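PDB 6P2I: glycerate dehydrogenase from Bacillus sp. 5mfcol3.1, which probably reduces acyclic imino acids, formed in situ by a partner oxidase, to amino acids with NADPH as the hydride donor. Local coordinates for residues I148-I153 against K179-V184. Sequence-based numbering, arbitrary orientation.
With NAP (NADP nicotinamide-adenine-dinucleotide phosphate), chain C.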
ATOM      1  N   ILE A 148       3.708 -18.302  -2.871  1.00 19.86           N
ATOM      2  CA  ILE A 148       3.599 -19.681  -2.409  1.00 19.60           C
ATOM      3  C   ILE A 148       2.105 -19.994  -2.391  1.00 25.63           C
ATOM      4  O   ILE A 148       1.390 -19.636  -1.449  1.00 23.91           O
ATOM      5  CB  ILE A 148       4.254 -19.882  -1.040  1.00 20.25           C
ATOM      6  CG1 ILE A 148       5.741 -19.526  -1.096  1.00 24.20           C
ATOM      7  CG2 ILE A 148       4.047 -21.330  -0.534  1.00 20.66           C
ATOM      8  CD1 ILE A 148       6.417 -19.493   0.267  1.00 26.47           C
ATOM      9  N   GLY A 149       1.628 -20.638  -3.457  1.00 21.77           N
ATOM     10  CA  GLY A 149       0.203 -20.772  -3.697  1.00 22.60           C
ATOM     11  C   GLY A 149      -0.231 -19.807  -4.779  1.00 23.97           C
ATOM     12  O   GLY A 149      -0.032 -18.593  -4.647  1.00 22.38           O
ATOM     13  N   ILE A 150      -0.788 -20.332  -5.871  1.00 22.35           N
ATOM     14  CA  ILE A 150      -1.119 -19.520  -7.034  1.00 19.06           C
ATOM     15  C   ILE A 150      -2.499 -19.935  -7.526  1.00 24.65           C
ATOM     16  O   ILE A 150      -2.704 -20.202  -8.719  1.00 22.40           O
ATOM     17  CB  ILE A 150      -0.036 -19.635  -8.129  1.00 22.96           C
ATOM     18  CG1 ILE A 150       0.359 -21.097  -8.362  1.00 22.71           C
ATOM     19  CG2 ILE A 150       1.200 -18.840  -7.740  1.00 23.27           C
ATOM     20  CD1 ILE A 150       1.475 -21.256  -9.395  1.00 21.42           C
ATOM     21  N   GLY A 151      -3.449 -19.984  -6.601  1.00 20.14           N
ATOM     22  CA  GLY A 151      -4.845 -20.260  -6.877  1.00 20.96           C
ATOM     23  C   GLY A 151      -5.630 -18.976  -7.044  1.00 22.15           C
ATOM     24  O   GLY A 151      -5.165 -18.028  -7.687  1.00 21.50           O
ATOM     25  N   GLN A 152      -6.824 -18.937  -6.441  1.00 20.55           N
ATOM     26  CA  GLN A 152      -7.705 -17.779  -6.587  1.00 23.34           C
ATOM     27  C   GLN A 152      -7.008 -16.496  -6.147  1.00 27.53           C
ATOM     28  O   GLN A 152      -6.980 -15.505  -6.888  1.00 21.44           O
ATOM     29  CB  GLN A 152      -8.989 -17.977  -5.785  1.00 21.11           C
ATOM     30  CG  GLN A 152      -9.855 -19.143  -6.250  1.00 25.63           C
ATOM     31  CD  GLN A 152     -10.363 -18.979  -7.680  1.00 35.81           C
ATOM     32  OE1 GLN A 152     -10.536 -17.860  -8.177  1.00 28.22           O
ATOM     33  NE2 GLN A 152     -10.617 -20.098  -8.342  1.00 38.66           N
ATOM     34  N   ILE A 153      -6.436 -16.492  -4.942  1.00 22.50           N
ATOM     35  CA  ILE A 153      -5.852 -15.257  -4.429  1.00 23.90           C
ATOM     36  C   ILE A 153      -4.467 -15.026  -5.016  1.00 21.39           C
ATOM     37  O   ILE A 153      -4.146 -13.908  -5.448  1.00 22.06           O
ATOM     38  CB  ILE A 153      -5.841 -15.259  -2.884  1.00 21.37           C
ATOM     39  CG1 ILE A 153      -7.260 -15.460  -2.370  1.00 23.44           C
ATOM     40  CG2 ILE A 153      -5.298 -13.914  -2.359  1.00 21.67           C
ATOM     41  CD1 ILE A 153      -7.402 -15.550  -0.827  1.00 22.96           C
ATOM     42  N   LYS A 179      -0.863 -19.252 -15.958  1.00 38.28           N
ATOM     43  CA  LYS A 179      -0.393 -18.252 -16.910  1.00 38.47           C
ATOM     44  C   LYS A 179       0.184 -17.037 -16.194  1.00 38.50           C
ATOM     45  O   LYS A 179      -0.358 -16.570 -15.186  1.00 33.95           O
ATOM     46  CB  LYS A 179      -1.536 -17.824 -17.830  1.00 46.96           C
ATOM     47  N   GLY A 180       1.299 -16.531 -16.723  1.00 31.82           N
ATOM     48  CA  GLY A 180       1.922 -15.324 -16.217  1.00 30.98           C
ATOM     49  C   GLY A 180       2.749 -15.492 -14.965  1.00 37.13           C
ATOM     50  O   GLY A 180       3.170 -14.485 -14.381  1.00 33.09           O
ATOM     51  N   ILE A 181       2.990 -16.726 -14.525  1.00 28.99           N
ATOM     52  CA  ILE A 181       3.742 -16.993 -13.306  1.00 23.60           C
ATOM     53  C   ILE A 181       4.820 -18.016 -13.632  1.00 28.38           C
ATOM     54  O   ILE A 181       4.503 -19.151 -14.007  1.00 28.54           O
ATOM     55  CB  ILE A 181       2.829 -17.510 -12.178  1.00 21.08           C
ATOM     56  CG1 ILE A 181       1.778 -16.454 -11.813  1.00 22.76           C
ATOM     57  CG2 ILE A 181       3.661 -17.897 -10.968  1.00 26.11           C
ATOM     58  CD1 ILE A 181       0.729 -16.937 -10.789  1.00 27.29           C
ATOM     59  N   GLN A 182       6.086 -17.627 -13.489  1.00 26.66           N
ATOM     60  CA  GLN A 182       7.189 -18.565 -13.677  1.00 25.77           C
ATOM     61  C   GLN A 182       7.259 -19.472 -12.456  1.00 28.80           C
ATOM     62  O   GLN A 182       7.510 -19.004 -11.340  1.00 27.45           O
ATOM     63  CB  GLN A 182       8.506 -17.827 -13.872  1.00 29.13           C
ATOM     64  CG  GLN A 182       9.711 -18.747 -13.889  1.00 35.43           C
ATOM     65  CD  GLN A 182      10.125 -19.139 -15.297  1.00 65.27           C
ATOM     66  OE1 GLN A 182       9.453 -19.928 -15.964  1.00 73.13           O
ATOM     67  NE2 GLN A 182      11.232 -18.573 -15.761  1.00 71.88           N
ATOM     68  N   GLN A 183       7.030 -20.763 -12.646  1.00 24.74           N
ATOM     69  CA  GLN A 183       6.916 -21.650 -11.502  1.00 23.60           C
ATOM     70  C   GLN A 183       8.255 -22.297 -11.174  1.00 27.95           C
ATOM     71  O   GLN A 183       9.000 -22.718 -12.064  1.00 30.07           O
ATOM     72  CB  GLN A 183       5.819 -22.687 -11.752  1.00 25.66           C
ATOM     73  CG  GLN A 183       4.475 -21.993 -11.721  1.00 27.07           C
ATOM     74  CD  GLN A 183       3.334 -22.774 -12.340  1.00 25.87           C
ATOM     75  OE1 GLN A 183       2.735 -22.321 -13.320  1.00 31.34           O
ATOM     76  NE2 GLN A 183       2.999 -23.924 -11.757  1.00 25.06           N
ATOM     77  N   VAL A 184       8.570 -22.318  -9.877  1.00 25.58           N
ATOM     78  CA  VAL A 184       9.858 -22.756  -9.349  1.00 24.43           C
ATOM     79  C   VAL A 184       9.596 -23.602  -8.108  1.00 27.29           C
ATOM     80  O   VAL A 184       8.482 -23.633  -7.584  1.00 27.89           O
ATOM     81  CB  VAL A 184      10.763 -21.557  -8.995  1.00 25.82           C
ATOM     82  CG1 VAL A 184      11.008 -20.687 -10.229  1.00 33.03           C
ATOM     83  CG2 VAL A 184      10.122 -20.735  -7.889  1.00 27.02           C
TER
HETATM   84  PA  NAP C 401      -6.948 -21.880  -3.733  1.00 21.62           P
HETATM   85  O1A NAP C 401      -7.370 -23.262  -3.279  1.00 22.64           O
HETATM   86  O2A NAP C 401      -7.610 -21.259  -4.928  1.00 21.02           O
HETATM   87  O5B NAP C 401      -5.378 -21.926  -4.024  1.00 22.26           O
HETATM   88  C5B NAP C 401      -4.486 -22.631  -3.167  1.00 22.60           C
HETATM   89  C4B NAP C 401      -3.125 -22.655  -3.851  1.00 23.10           C
HETATM   90  O4B NAP C 401      -2.203 -23.276  -2.952  1.00 25.29           O
HETATM   91  C3B NAP C 401      -3.129 -23.500  -5.127  1.00 21.31           C
HETATM   92  O3B NAP C 401      -2.137 -22.983  -6.037  1.00 23.54           O
HETATM   93  C2B NAP C 401      -2.665 -24.855  -4.651  1.00 24.59           C
HETATM   94  O2B NAP C 401      -2.052 -25.625  -5.675  1.00 24.99           O
HETATM   95  C1B NAP C 401      -1.639 -24.407  -3.626  1.00 26.11           C
HETATM   96  N9A NAP C 401      -1.299 -25.498  -2.700  1.00 24.92           N
HETATM   97  C8A NAP C 401      -2.157 -26.264  -1.995  1.00 26.79           C
HETATM   98  N7A NAP C 401      -1.475 -27.182  -1.267  1.00 25.88           N
HETATM   99  C5A NAP C 401      -0.167 -27.006  -1.533  1.00 30.94           C
HETATM  100  C6A NAP C 401       1.098 -27.632  -1.102  1.00 32.67           C
HETATM  101  N6A NAP C 401       1.092 -28.664  -0.225  1.00 31.48           N
HETATM  102  N1A NAP C 401       2.244 -27.135  -1.612  1.00 30.10           N
HETATM  103  C2A NAP C 401       2.266 -26.104  -2.486  1.00 31.41           C
HETATM  104  N3A NAP C 401       1.160 -25.478  -2.928  1.00 25.00           N
HETATM  105  C4A NAP C 401      -0.060 -25.894  -2.481  1.00 25.99           C
HETATM  106  O3  NAP C 401      -7.032 -20.960  -2.409  1.00 20.57           O
HETATM  107  PN  NAP C 401      -7.258 -19.370  -2.332  1.00 21.00           P
HETATM  108  O1N NAP C 401      -8.698 -19.035  -2.630  1.00 22.24           O
HETATM  109  O2N NAP C 401      -6.184 -18.664  -3.128  1.00 20.02           O
HETATM  110  O5D NAP C 401      -7.031 -19.135  -0.760  1.00 21.87           O
HETATM  111  C5D NAP C 401      -5.774 -19.464  -0.157  1.00 21.60           C
HETATM  112  C4D NAP C 401      -5.835 -19.256   1.350  1.00 23.08           C
HETATM  113  O4D NAP C 401      -6.020 -17.870   1.625  1.00 23.54           O
HETATM  114  C3D NAP C 401      -7.028 -19.909   2.033  1.00 24.46           C
HETATM  115  O3D NAP C 401      -6.816 -21.304   2.301  1.00 26.25           O
HETATM  116  C2D NAP C 401      -7.171 -19.074   3.296  1.00 23.48           C
HETATM  117  O2D NAP C 401      -6.485 -19.720   4.376  1.00 25.44           O
HETATM  118  C1D NAP C 401      -6.511 -17.736   2.952  1.00 21.91           C
HETATM  119  N1N NAP C 401      -7.486 -16.642   3.035  1.00 24.53           N
HETATM  120  C2N NAP C 401      -7.237 -15.595   3.842  1.00 24.42           C
HETATM  121  C3N NAP C 401      -8.146 -14.548   3.962  1.00 22.20           C
HETATM  122  C7N NAP C 401      -7.860 -13.396   4.894  1.00 24.82           C
HETATM  123  O7N NAP C 401      -8.776 -12.659   5.229  1.00 26.71           O
HETATM  124  N7N NAP C 401      -6.628 -13.224   5.394  1.00 21.84           N
HETATM  125  C4N NAP C 401      -9.333 -14.598   3.226  1.00 25.25           C
HETATM  126  C5N NAP C 401      -9.577 -15.699   2.402  1.00 22.28           C
HETATM  127  C6N NAP C 401      -8.624 -16.708   2.322  1.00 23.32           C
HETATM  128  P2B NAP C 401      -2.880 -26.570  -6.689  1.00 26.02           P
HETATM  129  O1X NAP C 401      -3.716 -27.484  -5.810  1.00 27.02           O
HETATM  130  O2X NAP C 401      -3.731 -25.632  -7.503  1.00 30.92           O
HETATM  131  O3X NAP C 401      -1.799 -27.235  -7.498  1.00 27.96           O
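In the glycine-rich turn of the Rossmann-type cofactor domain, the side chain of Ile-150 points toward segment 179-184, where it meets Ile-181, just before the short edge strand 182-183 of the parallel sheet, and Gln-183 within that strand. Ile-150 CG2 packs against Ile-181 CD1 at 3.6 Å, the two branched chains running past each other in opposite senses. With chi1 at 46°, Ile-150 holds CG1 between its backbone N and carbonyl carbon, and the extended chi2 carries CD1 over to Gln-183, where it rests against the CG, CD and NE2 end, 3.8 Å from CD. The polar atoms of that amide are bonded within the preceding loop, OE1 taking the N-H of Val-178 and NE2 giving to the carbonyl of Arg-176, which together probably fix its rotation. No hydrogen bond joins the two segments. Ile-181 also touches Val-168 of the neighbouring strand 167-171.

On the cofactor side the same turn works through its backbone. Ile-150 N donates to O3B of the adenosine ribose of NADP (3.0 Å). Gln-152 N points almost straight at O2A of one phosphate (2.9 Å, 175°), and Ile-153 N at O2N of the other (2.8 Å), so the first turn of helix 152-163 grips the diphosphate, where the helix dipole probably adds to the attraction. Gly-149 lets the cofactor lie close, its CA 3.6 Å from O4B. Ile-153 CD1 lies 3.6 Å from C6N of the nicotinamide. Gly-149, Gly-151 and Gly-154 match the GxGxxG fingerprint of the strand-turn-helix that binds dinucleotides in Rossmann folds.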